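Local coordinates for choline binding protein PCPA (Streptococcus pneumoniae, PDB 4CP6), which is a pneumococcal surface antigen with a leucine-rich repeat region, probably held on the cell wall through choline binding, at residues 340-346 / 364-370; 141-147 / 164-170; 72-76 / 102-106; 357-361 / 383-387. One frame throughout, in Å; residues are numbered along the deposited sequence.

Interaction 1. Residues 340-346 / 364-370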
loop_
_atom_site.group_PDB
_atom_site.type_symbol
_atom_site.label_atom_id
_atom_site.label_comp_id
_atom_site.label_asym_id
_atom_site.label_seq_id
_atom_site.Cartn_x
_atom_site.Cartn_y
_atom_site.Cartn_z
ATOM N N LEU A 340 19.659 -2.953 17.222
ATOM C CA LEU A 340 19.020 -3.761 18.246
ATOM C C LEU A 340 20.094 -4.335 19.164
ATOM O O LEU A 340 20.937 -5.105 18.685
ATOM C CB LEU A 340 18.213 -4.906 17.596
ATOM C CG LEU A 340 17.322 -5.702 18.537
ATOM C CD1 LEU A 340 16.073 -4.918 18.900
ATOM C CD2 LEU A 340 16.883 -7.032 17.916
ATOM N N LYS A 341 20.092 -3.969 20.447
ATOM C CA LYS A 341 21.082 -4.451 21.401
ATOM C C LYS A 341 20.614 -5.675 22.161
ATOM O O LYS A 341 21.417 -6.528 22.558
ATOM C CB LYS A 341 21.389 -3.309 22.402
ATOM C CG LYS A 341 22.075 -2.106 21.779
ATOM C CD LYS A 341 22.395 -1.015 22.821
ATOM C CE LYS A 341 21.213 -0.111 23.104
ATOM N NZ LYS A 341 21.632 1.187 23.700
ATOM N N SER A 342 19.296 -5.786 22.365
ATOM C CA SER A 342 18.768 -6.852 23.171
ATOM C C SER A 342 17.405 -7.286 22.684
ATOM O O SER A 342 16.603 -6.433 22.280
ATOM C CB SER A 342 18.633 -6.351 24.612
ATOM O OG SER A 342 18.200 -7.364 25.501
ATOM N N LEU A 343 17.124 -8.584 22.807
ATOM C CA LEU A 343 15.815 -9.161 22.518
ATOM C C LEU A 343 15.398 -10.008 23.715
ATOM O O LEU A 343 16.207 -10.825 24.196
ATOM C CB LEU A 343 15.865 -10.017 21.226
ATOM C CG LEU A 343 14.629 -10.875 20.993
ATOM C CD1 LEU A 343 13.446 -9.988 20.570
ATOM C CD2 LEU A 343 14.888 -11.932 19.911
ATOM N N THR A 344 14.157 -9.843 24.202
ATOM C CA THR A 344 13.621 -10.695 25.250
ATOM C C THR A 344 12.423 -11.441 24.699
ATOM O O THR A 344 11.588 -10.830 24.021
ATOM C CB THR A 344 13.249 -9.901 26.515
ATOM O OG1 THR A 344 14.456 -9.336 27.039
ATOM C CG2 THR A 344 12.566 -10.772 27.571
ATOM N N ILE A 345 12.358 -12.743 24.959
ATOM C CA ILE A 345 11.277 -13.588 24.484
ATOM C C ILE A 345 10.484 -13.975 25.727
ATOM O O ILE A 345 11.002 -14.669 26.611
ATOM C CB ILE A 345 11.825 -14.817 23.719
ATOM C CG1 ILE A 345 12.860 -14.389 22.651
ATOM C CG2 ILE A 345 10.682 -15.618 23.100
ATOM C CD1 ILE A 345 13.478 -15.537 21.831
ATOM N N GLY A 346 9.215 -13.556 25.750
ATOM C CA GLY A 346 8.303 -13.716 26.880
ATOM C C GLY A 346 8.053 -15.122 27.382
ATOM O O GLY A 346 8.353 -16.119 26.724
ATOM N N LEU A 364 23.535 -6.551 18.159
ATOM C CA LEU A 364 22.864 -7.489 19.026
ATOM C C LEU A 364 23.817 -8.131 19.978
ATOM O O LEU A 364 24.690 -8.894 19.552
ATOM C CB LEU A 364 22.029 -8.524 18.225
ATOM C CG LEU A 364 21.120 -9.443 19.036
ATOM C CD1 LEU A 364 20.149 -8.667 19.942
ATOM C CD2 LEU A 364 20.353 -10.391 18.109
ATOM N N LYS A 365 23.632 -7.855 21.257
ATOM C CA LYS A 365 24.501 -8.385 22.301
ATOM C C LYS A 365 23.901 -9.574 22.998
ATOM O O LYS A 365 24.616 -10.500 23.392
ATOM C CB LYS A 365 24.717 -7.231 23.315
ATOM C CG LYS A 365 25.284 -7.563 24.668
ATOM C CD LYS A 365 25.534 -6.259 25.442
ATOM C CE LYS A 365 24.467 -5.965 26.472
ATOM N NZ LYS A 365 24.966 -5.059 27.544
ATOM N N GLU A 366 22.567 -9.566 23.173
ATOM C CA GLU A 366 21.968 -10.581 24.021
ATOM C C GLU A 366 20.532 -10.926 23.660
ATOM O O GLU A 366 19.793 -10.049 23.213
ATOM C CB GLU A 366 21.996 -10.097 25.499
ATOM C CG GLU A 366 21.355 -8.738 25.716
ATOM C CD GLU A 366 21.459 -8.124 27.103
ATOM O OE1 GLU A 366 21.972 -8.796 28.025
ATOM O OE2 GLU A 366 20.973 -6.983 27.274
ATOM N N ILE A 367 20.167 -12.193 23.864
ATOM C CA ILE A 367 18.809 -12.718 23.706
ATOM C C ILE A 367 18.458 -13.407 25.015
ATOM O O ILE A 367 19.164 -14.336 25.444
ATOM C CB ILE A 367 18.678 -13.677 22.498
ATOM C CG1 ILE A 367 18.999 -12.976 21.165
ATOM C CG2 ILE A 367 17.277 -14.295 22.456
ATOM C CD1 ILE A 367 19.138 -13.938 19.972
ATOM N N HIS A 368 17.363 -12.966 25.646
ATOM C CA HIS A 368 16.885 -13.548 26.896
ATOM C C HIS A 368 15.646 -14.375 26.607
ATOM O O HIS A 368 14.627 -13.808 26.160
ATOM C CB HIS A 368 16.579 -12.453 27.926
ATOM C CG HIS A 368 17.761 -11.612 28.283
ATOM N ND1 HIS A 368 18.453 -11.826 29.465
ATOM C CD2 HIS A 368 18.309 -10.559 27.636
ATOM C CE1 HIS A 368 19.431 -10.938 29.475
ATOM N NE2 HIS A 368 19.390 -10.147 28.398
ATOM N N ILE A 369 15.697 -15.684 26.844
ATOM C CA ILE A 369 14.584 -16.600 26.625
ATOM C C ILE A 369 13.985 -16.871 27.986
ATOM O O ILE A 369 14.636 -17.507 28.822
ATOM C CB ILE A 369 15.033 -17.880 25.915
ATOM C CG1 ILE A 369 15.770 -17.515 24.583
ATOM C CG2 ILE A 369 13.842 -18.833 25.713
ATOM C CD1 ILE A 369 16.094 -18.694 23.650
ATOM N N LYS A 370 12.753 -16.402 28.227
ATOM C CA LYS A 370 12.160 -16.540 29.566
ATOM C C LYS A 370 11.403 -17.825 29.809
ATOM O O LYS A 370 11.122 -18.136 30.971
ATOM C CB LYS A 370 11.248 -15.332 29.834
ATOM C CG LYS A 370 12.004 -14.013 29.886
ATOM C CD LYS A 370 11.102 -12.841 30.229
ATOM C CE LYS A 370 10.833 -12.644 31.697
ATOM N NZ LYS A 370 9.708 -11.689 31.903
HETATM O O HOH W 1 18.434 -6.612 28.221
#

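Interaction 2. Residues 141-147 / 164-170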
loop_
_atom_site.group_PDB
_atom_site.type_symbol
_atom_site.label_atom_id
_atom_site.label_comp_id
_atom_site.label_asym_id
_atom_site.label_seq_id
_atom_site.Cartn_x
_atom_site.Cartn_y
_atom_site.Cartn_z
ATOM N N LEU A 141 1.139 11.957 -13.721
ATOM C CA LEU A 141 0.083 12.835 -13.263
ATOM C C LEU A 141 0.547 13.671 -12.072
ATOM O O LEU A 141 1.146 13.133 -11.149
ATOM C CB LEU A 141 -1.080 11.945 -12.808
ATOM C CG LEU A 141 -2.445 12.529 -12.549
ATOM C CD1 LEU A 141 -2.981 13.252 -13.800
ATOM C CD2 LEU A 141 -3.409 11.380 -12.209
ATOM N N GLU A 142 0.261 14.965 -12.104
ATOM C CA GLU A 142 0.604 15.834 -10.993
ATOM C C GLU A 142 -0.602 16.238 -10.215
ATOM O O GLU A 142 -0.486 16.447 -9.015
ATOM C CB GLU A 142 1.389 17.065 -11.464
ATOM C CG GLU A 142 2.700 16.614 -12.088
ATOM C CD GLU A 142 3.609 17.723 -12.561
ATOM O OE1 GLU A 142 3.178 18.897 -12.555
ATOM O OE2 GLU A 142 4.749 17.407 -12.968
ATOM N N GLU A 143 -1.740 16.414 -10.884
ATOM C CA GLU A 143 -2.976 16.861 -10.246
ATOM C C GLU A 143 -4.178 16.239 -10.919
ATOM O O GLU A 143 -4.234 16.169 -12.155
ATOM C CB GLU A 143 -3.130 18.398 -10.406
ATOM C CG GLU A 143 -2.210 19.226 -9.518
ATOM C CD GLU A 143 -2.552 20.702 -9.398
ATOM O OE1 GLU A 143 -3.493 21.163 -10.085
ATOM O OE2 GLU A 143 -1.875 21.398 -8.608
ATOM N N ILE A 144 -5.182 15.856 -10.117
ATOM C CA ILE A 144 -6.438 15.345 -10.645
ATOM C C ILE A 144 -7.531 15.574 -9.623
ATOM O O ILE A 144 -7.315 15.376 -8.416
ATOM C CB ILE A 144 -6.347 13.832 -11.068
ATOM C CG1 ILE A 144 -7.566 13.381 -11.927
ATOM C CG2 ILE A 144 -6.169 12.905 -9.824
ATOM C CD1 ILE A 144 -7.444 11.961 -12.540
ATOM N N GLU A 145 -8.697 15.999 -10.100
ATOM C CA GLU A 145 -9.882 16.160 -9.275
ATOM C C GLU A 145 -10.890 15.157 -9.816
ATOM O O GLU A 145 -11.352 15.294 -10.966
ATOM C CB GLU A 145 -10.445 17.576 -9.376
ATOM C CG GLU A 145 -11.679 17.756 -8.509
ATOM C CD GLU A 145 -12.223 19.171 -8.377
ATOM O OE1 GLU A 145 -11.472 20.143 -8.622
ATOM O OE2 GLU A 145 -13.386 19.303 -7.940
ATOM N N LEU A 146 -11.197 14.099 -9.024
ATOM C CA LEU A 146 -12.080 13.033 -9.474
ATOM C C LEU A 146 -13.521 13.443 -9.375
ATOM O O LEU A 146 -13.895 14.095 -8.387
ATOM C CB LEU A 146 -11.763 11.719 -8.746
ATOM C CG LEU A 146 -10.352 11.203 -9.074
ATOM C CD1 LEU A 146 -9.941 10.071 -8.156
ATOM C CD2 LEU A 146 -10.248 10.736 -10.529
ATOM N N PRO A 147 -14.348 13.131 -10.379
ATOM C CA PRO A 147 -15.724 13.661 -10.396
ATOM C C PRO A 147 -16.618 12.995 -9.377
ATOM O O PRO A 147 -16.333 11.885 -8.927
ATOM C CB PRO A 147 -16.198 13.361 -11.818
ATOM C CG PRO A 147 -15.405 12.135 -12.225
ATOM C CD PRO A 147 -14.036 12.385 -11.615
ATOM N N LEU A 164 2.537 12.770 -8.418
ATOM C CA LEU A 164 1.172 13.155 -8.023
ATOM C C LEU A 164 1.223 13.976 -6.728
ATOM O O LEU A 164 1.696 13.498 -5.699
ATOM C CB LEU A 164 0.296 11.896 -7.889
ATOM C CG LEU A 164 -1.155 12.121 -7.495
ATOM C CD1 LEU A 164 -1.929 12.972 -8.554
ATOM C CD2 LEU A 164 -1.829 10.796 -7.240
ATOM N N LYS A 165 0.806 15.251 -6.816
ATOM C CA LYS A 165 0.886 16.144 -5.671
ATOM C C LYS A 165 -0.482 16.554 -5.140
ATOM O O LYS A 165 -0.577 16.950 -3.982
ATOM C CB LYS A 165 1.800 17.373 -5.924
ATOM C CG LYS A 165 1.335 18.382 -6.960
ATOM C CD LYS A 165 2.089 19.703 -6.777
ATOM C CE LYS A 165 1.408 20.869 -7.458
ATOM N NZ LYS A 165 2.072 22.164 -7.131
ATOM N N LYS A 166 -1.521 16.489 -5.956
ATOM C CA LYS A 166 -2.861 16.851 -5.509
ATOM C C LYS A 166 -3.859 15.867 -6.064
ATOM O O LYS A 166 -3.929 15.696 -7.277
ATOM C CB LYS A 166 -3.203 18.304 -5.892
ATOM C CG LYS A 166 -4.507 18.803 -5.260
ATOM C CD LYS A 166 -4.695 20.296 -5.522
ATOM C CE LYS A 166 -6.128 20.724 -5.343
ATOM N NZ LYS A 166 -6.280 22.191 -5.526
ATOM N N LEU A 167 -4.613 15.206 -5.191
ATOM C CA LEU A 167 -5.636 14.262 -5.605
ATOM C C LEU A 167 -6.825 14.602 -4.760
ATOM O O LEU A 167 -6.765 14.443 -3.537
ATOM C CB LEU A 167 -5.218 12.791 -5.417
ATOM C CG LEU A 167 -6.206 11.800 -6.153
ATOM C CD1 LEU A 167 -5.489 10.687 -6.874
ATOM C CD2 LEU A 167 -7.235 11.224 -5.215
ATOM N N THR A 168 -7.880 15.118 -5.387
ATOM C CA THR A 168 -9.077 15.537 -4.665
ATOM C C THR A 168 -10.315 14.937 -5.307
ATOM O O THR A 168 -10.253 14.364 -6.400
ATOM C CB THR A 168 -9.203 17.057 -4.664
ATOM O OG1 THR A 168 -9.260 17.516 -6.017
ATOM C CG2 THR A 168 -8.059 17.757 -3.932
ATOM N N PHE A 169 -11.444 15.055 -4.610
ATOM C CA PHE A 169 -12.725 14.508 -5.030
ATOM C C PHE A 169 -13.719 15.624 -5.025
ATOM O O PHE A 169 -13.831 16.349 -4.027
ATOM C CB PHE A 169 -13.168 13.381 -4.065
ATOM C CG PHE A 169 -12.116 12.315 -3.863
ATOM C CD1 PHE A 169 -11.982 11.261 -4.769
ATOM C CD2 PHE A 169 -11.223 12.395 -2.809
ATOM C CE1 PHE A 169 -10.978 10.298 -4.592
ATOM C CE2 PHE A 169 -10.224 11.434 -2.636
ATOM C CZ PHE A 169 -10.121 10.389 -3.522
ATOM N N SER A 170 -14.408 15.810 -6.152
ATOM C CA SER A 170 -15.432 16.839 -6.300
ATOM C C SER A 170 -16.501 16.707 -5.204
ATOM O O SER A 170 -16.682 15.624 -4.608
ATOM C CB SER A 170 -16.068 16.730 -7.672
ATOM O OG SER A 170 -15.091 17.043 -8.655
HETATM O O HOH W 2 -6.945 18.036 -7.360
HETATM O O HOH W 3 -10.212 20.038 -6.113
HETATM O O HOH W 4 -15.961 13.339 -6.141
#

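Interaction 3. Residues 72-76 / 102-106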
loop_
_atom_site.group_PDB
_atom_site.type_symbol
_atom_site.label_atom_id
_atom_site.label_comp_id
_atom_site.label_asym_id
_atom_site.label_seq_id
_atom_site.Cartn_x
_atom_site.Cartn_y
_atom_site.Cartn_z
ATOM N N THR A 72 -21.702 6.566 -29.175
ATOM C CA THR A 72 -21.220 7.406 -28.082
ATOM C C THR A 72 -19.997 6.678 -27.489
ATOM O O THR A 72 -20.027 5.451 -27.360
ATOM C CB THR A 72 -22.330 7.573 -27.042
ATOM O OG1 THR A 72 -23.430 8.273 -27.661
ATOM C CG2 THR A 72 -21.882 8.395 -25.848
ATOM N N VAL A 73 -18.919 7.433 -27.220
ATOM C CA VAL A 73 -17.688 6.867 -26.628
ATOM C C VAL A 73 -17.951 6.797 -25.114
ATOM O O VAL A 73 -18.010 7.852 -24.444
ATOM C CB VAL A 73 -16.432 7.714 -26.951
ATOM C CG1 VAL A 73 -15.176 7.071 -26.362
ATOM C CG2 VAL A 73 -16.268 7.904 -28.472
ATOM N N THR A 74 -18.183 5.575 -24.585
ATOM C CA THR A 74 -18.547 5.407 -23.171
ATOM C C THR A 74 -17.414 4.855 -22.315
ATOM O O THR A 74 -17.542 4.824 -21.082
ATOM C CB THR A 74 -19.777 4.497 -23.078
ATOM O OG1 THR A 74 -19.478 3.265 -23.722
ATOM C CG2 THR A 74 -21.030 5.113 -23.751
ATOM N N GLU A 75 -16.352 4.348 -22.942
ATOM C CA GLU A 75 -15.256 3.747 -22.182
ATOM C C GLU A 75 -13.916 4.047 -22.773
ATOM O O GLU A 75 -13.783 4.180 -23.998
ATOM C CB GLU A 75 -15.429 2.214 -22.097
ATOM C CG GLU A 75 -16.781 1.792 -21.536
ATOM C CD GLU A 75 -16.918 0.346 -21.129
ATOM O OE1 GLU A 75 -15.886 -0.360 -21.093
ATOM O OE2 GLU A 75 -18.065 -0.086 -20.868
ATOM N N VAL A 76 -12.898 4.142 -21.906
ATOM C CA VAL A 76 -11.508 4.197 -22.325
ATOM C C VAL A 76 -11.017 2.744 -22.258
ATOM O O VAL A 76 -11.024 2.134 -21.170
ATOM C CB VAL A 76 -10.643 5.133 -21.465
ATOM C CG1 VAL A 76 -9.173 4.996 -21.836
ATOM C CG2 VAL A 76 -11.108 6.587 -21.620
ATOM N N SER A 102 -17.862 14.034 -20.831
ATOM C CA SER A 102 -18.843 13.511 -19.886
ATOM C C SER A 102 -19.334 12.103 -20.207
ATOM O O SER A 102 -19.659 11.364 -19.287
ATOM C CB SER A 102 -20.020 14.470 -19.723
ATOM O OG SER A 102 -20.700 14.664 -20.950
ATOM N N SER A 103 -19.349 11.702 -21.492
ATOM C CA SER A 103 -19.815 10.386 -21.904
ATOM C C SER A 103 -19.002 9.201 -21.345
ATOM O O SER A 103 -19.504 8.084 -21.347
ATOM C CB SER A 103 -19.872 10.302 -23.431
ATOM O OG SER A 103 -18.603 10.456 -24.043
ATOM N N ILE A 104 -17.739 9.433 -20.929
ATOM C CA ILE A 104 -16.942 8.294 -20.414
ATOM C C ILE A 104 -17.498 7.802 -19.067
ATOM O O ILE A 104 -17.479 8.558 -18.095
ATOM C CB ILE A 104 -15.453 8.654 -20.304
ATOM C CG1 ILE A 104 -14.854 9.096 -21.664
ATOM C CG2 ILE A 104 -14.624 7.496 -19.658
ATOM C CD1 ILE A 104 -14.862 8.000 -22.818
ATOM N N LYS A 105 -17.972 6.564 -19.024
ATOM C CA LYS A 105 -18.490 5.957 -17.803
ATOM C C LYS A 105 -17.473 5.021 -17.134
ATOM O O LYS A 105 -17.604 4.745 -15.949
ATOM C CB LYS A 105 -19.776 5.180 -18.104
ATOM C CG LYS A 105 -20.558 4.869 -16.820
ATOM C CD LYS A 105 -21.990 4.453 -17.111
ATOM C CE LYS A 105 -22.706 4.045 -15.844
ATOM N NZ LYS A 105 -24.182 3.964 -16.034
ATOM N N LYS A 106 -16.510 4.480 -17.889
ATOM C CA LYS A 106 -15.539 3.554 -17.325
ATOM C C LYS A 106 -14.198 3.767 -17.955
ATOM O O LYS A 106 -14.113 3.956 -19.171
ATOM C CB LYS A 106 -15.996 2.108 -17.569
ATOM C CG LYS A 106 -15.082 1.059 -16.940
ATOM C CD LYS A 106 -15.795 -0.240 -16.614
ATOM C CE LYS A 106 -16.129 -1.053 -17.835
ATOM N NZ LYS A 106 -16.565 -2.437 -17.487
HETATM O O HOH W 5 -15.707 -2.884 -20.359
#

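Interaction 4. Residues 357-361 / 383-387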
loop_
_atom_site.group_PDB
_atom_site.type_symbol
_atom_site.label_atom_id
_atom_site.label_comp_id
_atom_site.label_asym_id
_atom_site.label_seq_id
_atom_site.Cartn_x
_atom_site.Cartn_y
_atom_site.Cartn_z
ATOM N N LEU A 357 14.627 -14.719 13.447
ATOM C CA LEU A 357 15.521 -13.581 13.621
ATOM C C LEU A 357 16.685 -13.729 12.666
ATOM O O LEU A 357 17.325 -14.791 12.631
ATOM C CB LEU A 357 15.938 -13.524 15.081
ATOM C CG LEU A 357 16.894 -12.414 15.451
ATOM C CD1 LEU A 357 16.266 -11.015 15.205
ATOM C CD2 LEU A 357 17.338 -12.542 16.879
ATOM N N SER A 358 16.920 -12.708 11.839
ATOM C CA SER A 358 17.922 -12.802 10.782
ATOM C C SER A 358 18.279 -11.410 10.288
ATOM O O SER A 358 17.741 -10.393 10.753
ATOM C CB SER A 358 17.394 -13.644 9.606
ATOM O OG SER A 358 16.248 -13.031 9.027
ATOM N N GLY A 359 19.182 -11.367 9.307
ATOM C CA GLY A 359 19.592 -10.120 8.678
ATOM C C GLY A 359 20.628 -9.344 9.455
ATOM O O GLY A 359 21.322 -9.892 10.308
ATOM N N VAL A 360 20.759 -8.052 9.146
ATOM C CA VAL A 360 21.780 -7.227 9.798
ATOM C C VAL A 360 21.429 -7.048 11.268
ATOM O O VAL A 360 20.372 -6.497 11.597
ATOM C CB VAL A 360 22.002 -5.882 9.050
ATOM C CG1 VAL A 360 22.948 -4.979 9.833
ATOM C CG2 VAL A 360 22.558 -6.132 7.646
ATOM N N LEU A 361 22.323 -7.493 12.152
ATOM C CA LEU A 361 22.130 -7.447 13.595
ATOM C C LEU A 361 23.460 -7.074 14.264
ATOM O O LEU A 361 23.850 -7.668 15.267
ATOM C CB LEU A 361 21.619 -8.833 14.105
ATOM C CG LEU A 361 20.231 -9.245 13.607
ATOM C CD1 LEU A 361 19.990 -10.716 13.836
ATOM C CD2 LEU A 361 19.125 -8.385 14.262
ATOM N N PHE A 383 17.226 -19.054 13.965
ATOM C CA PHE A 383 18.191 -17.967 14.088
ATOM C C PHE A 383 19.222 -18.001 12.988
ATOM O O PHE A 383 19.766 -19.071 12.659
ATOM C CB PHE A 383 18.939 -18.112 15.435
ATOM C CG PHE A 383 18.049 -17.921 16.635
ATOM C CD1 PHE A 383 17.600 -16.656 16.995
ATOM C CD2 PHE A 383 17.686 -19.004 17.437
ATOM C CE1 PHE A 383 16.759 -16.484 18.099
ATOM C CE2 PHE A 383 16.893 -18.819 18.575
ATOM C CZ PHE A 383 16.437 -17.561 18.897
ATOM N N ALA A 384 19.546 -16.834 12.451
ATOM C CA ALA A 384 20.671 -16.634 11.557
ATOM C C ALA A 384 21.288 -15.353 12.081
ATOM O O ALA A 384 20.949 -14.231 11.653
ATOM C CB ALA A 384 20.229 -16.494 10.107
ATOM N N ILE A 385 22.109 -15.516 13.126
ATOM C CA ILE A 385 22.621 -14.387 13.889
ATOM C C ILE A 385 24.136 -14.448 14.085
ATOM O O ILE A 385 24.737 -15.524 13.946
ATOM C CB ILE A 385 21.914 -14.355 15.279
ATOM C CG1 ILE A 385 22.234 -15.610 16.140
ATOM C CG2 ILE A 385 20.388 -14.167 15.123
ATOM C CD1 ILE A 385 21.732 -15.518 17.600
ATOM N N PRO A 386 24.772 -13.325 14.482
ATOM C CA PRO A 386 26.218 -13.369 14.752
ATOM C C PRO A 386 26.537 -14.324 15.907
ATOM O O PRO A 386 25.772 -14.448 16.889
ATOM C CB PRO A 386 26.545 -11.919 15.107
ATOM C CG PRO A 386 25.461 -11.106 14.403
ATOM C CD PRO A 386 24.238 -11.953 14.636
ATOM N N GLU A 387 27.695 -15.010 15.813
ATOM C CA GLU A 387 28.113 -15.930 16.865
ATOM C C GLU A 387 28.387 -15.215 18.190
ATOM O O GLU A 387 28.407 -15.854 19.246
ATOM C CB GLU A 387 29.324 -16.740 16.403
ATOM C CG GLU A 387 29.691 -17.861 17.354
ATOM C CD GLU A 387 30.687 -18.806 16.724
ATOM O OE1 GLU A 387 31.901 -18.511 16.806
ATOM O OE2 GLU A 387 30.253 -19.768 16.052
HETATM O O HOH W 6 22.653 -11.984 11.389
HETATM O O HOH W 7 21.071 -13.525 8.538
#

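Interaction 1. Residues 340-346 / 364-370
The carbonyl oxygen of Lys341 takes two backbone N-H groups from the facing segment. Lys365 N lies 2.9 Å from Lys341 O and is tilted 33° from the carbonyl plane; the bond from Glu366 N is weak. Beyond this fork the two strands run parallel and exchange regular bonds. Leu343 N donates to Glu366 O, and His368 N reaches Leu343 O at 2.8 Å. Ile345 N then donates to His368 O, and Lys370 N to Ile345 O.

One face of the pair is polar. A water bridges Ser342 and Glu366, 2.8 Å from Ser342 OG and 2.7 Å from Glu366 OE2. Glu366 CG sits between its own backbone N and carbonyl carbon (chi1 54°). The rest of its chain is extended, with OE2 on the Ser342 side. His368 NE2 makes a weak bond to Glu366 OE1. The carboxylate carbon Glu366 CD lies at the ring edge, in its plane, and the weak bond probably helps fix the ring's rotation. Tyr392 stacks on the same ring. Thr344 CG2 touches Lys370 CD at 3.7 Å.

The other face is aliphatic and buried. Ile345 CD1 touches both Ile367 CG2, at 4.0 Å, and Ile369 CG1, at 4.1 Å. Strands 319-322 and 390-393 continue the sheet on either side. Such stacked parallel strands, with leucine and isoleucine turned inward, are characteristic of a leucine-rich repeat solenoid.

Interaction 2. Residues 141-147 / 164-170
Glu142 O accepts from both Lys165 N, at 2.8 Å, and Lys166 N. This starts the backbone pairing of strands 143-146 and 166-169, parallel neighbours in the leucine-rich repeat solenoid. The exchange continues through Ile144 N to Lys166 O, Thr168 N to Ile144 O and Leu146 N to Thr168 O. It closes with Ser170 N on Leu146 O.

Apolar contacts fill the face that bears Ile144 and Leu146. Ile144 CG2 packs on Leu167 CD1 at 3.8 Å, the two side chains side by side. Leu146 CD1 comes obliquely to the Phe169 ring, 3.7 Å from CE1. Ile120 and Phe122 extend this layer beyond Ile144, and Leu192 extends it beyond Leu167.

Charged and polar groups occupy the other face. Glu143 OE2 is 4.3 Å from Lys165 NZ, too far for a salt bridge, and touches Lys165 CE instead. One water links Thr168 OG1 to Ile144 O and another links it to Glu145 OE1, each weakly at the second atom. The Glu145 chain is fully extended, with CG opposite the backbone N (chi1 -180°). This carries its carboxylate along to Ser170, where Glu145 OE2 lies 2.9 Å from Ser170 OG.

Interaction 3. Residues 72-76 / 102-106
Ile104 lays its CD1 methyl alongside Val73, 3.7 Å from Val73 CG1. Its other methyl, Ile104 CG2, meets Val76 CG2 at 4.1 Å. The isoleucine thus spans two valines of strand 69-76 from the buried side, where Phe81 and Phe112 also touch Val76.

Ser103 is held by its hydroxyl. OG stands between the backbone N and the carbonyl carbon (chi1 63°), which turns it to Val73 O at 2.7 Å, in the carbonyl plane. The same hydroxyl is hydrogen-bonded to Thr62 OG1. Thr72 CG2 packs on Ser103 CB.

Further along, the backbones pair. Thr74 O receives Lys105 N at 2.7 Å and, weakly, Lys106 N. Val76 N donates back to Lys106 O at 3.0 Å.

Glu75 and Lys106 run alongside each other in the same direction. Glu75 OE1 touches Lys106 CE, but NZ is 4.2 Å off, beyond a salt bridge. A water joins the charged ends: it donates to Glu75 OE1 at 2.6 Å and accepts a weak bond from Lys106 NZ.

Strand 69-76 also pairs with 35-40 and 63-66. The contact thus carries the N-terminal sheet over into the parallel strands 106-107 and 130-131 of the leucine-rich repeat solenoid.

Interaction 4. Residues 357-361 / 383-387
With chi1 at 179° Leu357 swings its CG away from the backbone N, while Leu361 CG lies beside its own N (chi1 -65°). Together these torsions bring both leucines to one methyl, Ile385 CG2. Leu361 CD1 reaches Ile385 CG2 at 3.7 Å, the two side chains crossing at a slant. Leu357 CD2 meets the same methyl at 3.9 Å and crosses Ile385 at about a right angle.

Leu357 also packs on Phe383. Its CB is 4.0 Å from Phe383 CD1 and approaches the ring obliquely. Pro386 lies against Leu361, with CD near the leucine CB.

One direct hydrogen bond joins the backbones: Ala384 N donates to Leu357 O at 3.0 Å. Past it the chains separate and water fills in. One water donates to both Gly359 O and Ala384 O, at 2.7 Å from Gly359 O. A second accepts from Gly359 N and donates to Ala384 O. Ala384 O therefore takes two water protons.

Strand 357-358 pairs with 334-335 on one side and bridges to Phe383 on the other. Ser358 OG bonds to Asn335 ND2 on the 334-335 side. Across the interior, Leu357, Phe383 and Ile385 all rest on Ile367 of strand 366-369. Phe391 of strand 390-393 meets the Phe383 ring edge to face.

Overall arrangement
Interactions 1 and 4 belong to the same coils near the C-terminal end. Their centres are about 12 Å apart, and their segments alternate along the chain. Leu357 of interaction 4 packs on Leu343, Leu364 and Ile367 of interaction 1, so the two share one hydrophobic core. Interactions 2 and 3 lie across the chain's centre, their own centres about 19 Å apart. Interactions 1 and 2 have the same parallel-strand pairing, each with an apolar, largely buried face and a polar face with waters. Interaction 3 adds a serine hydroxyl and a water between a glutamate and a lysine too far apart for a salt bridge. Interaction 4 is buried, the others partly buried; it has one direct backbone bond.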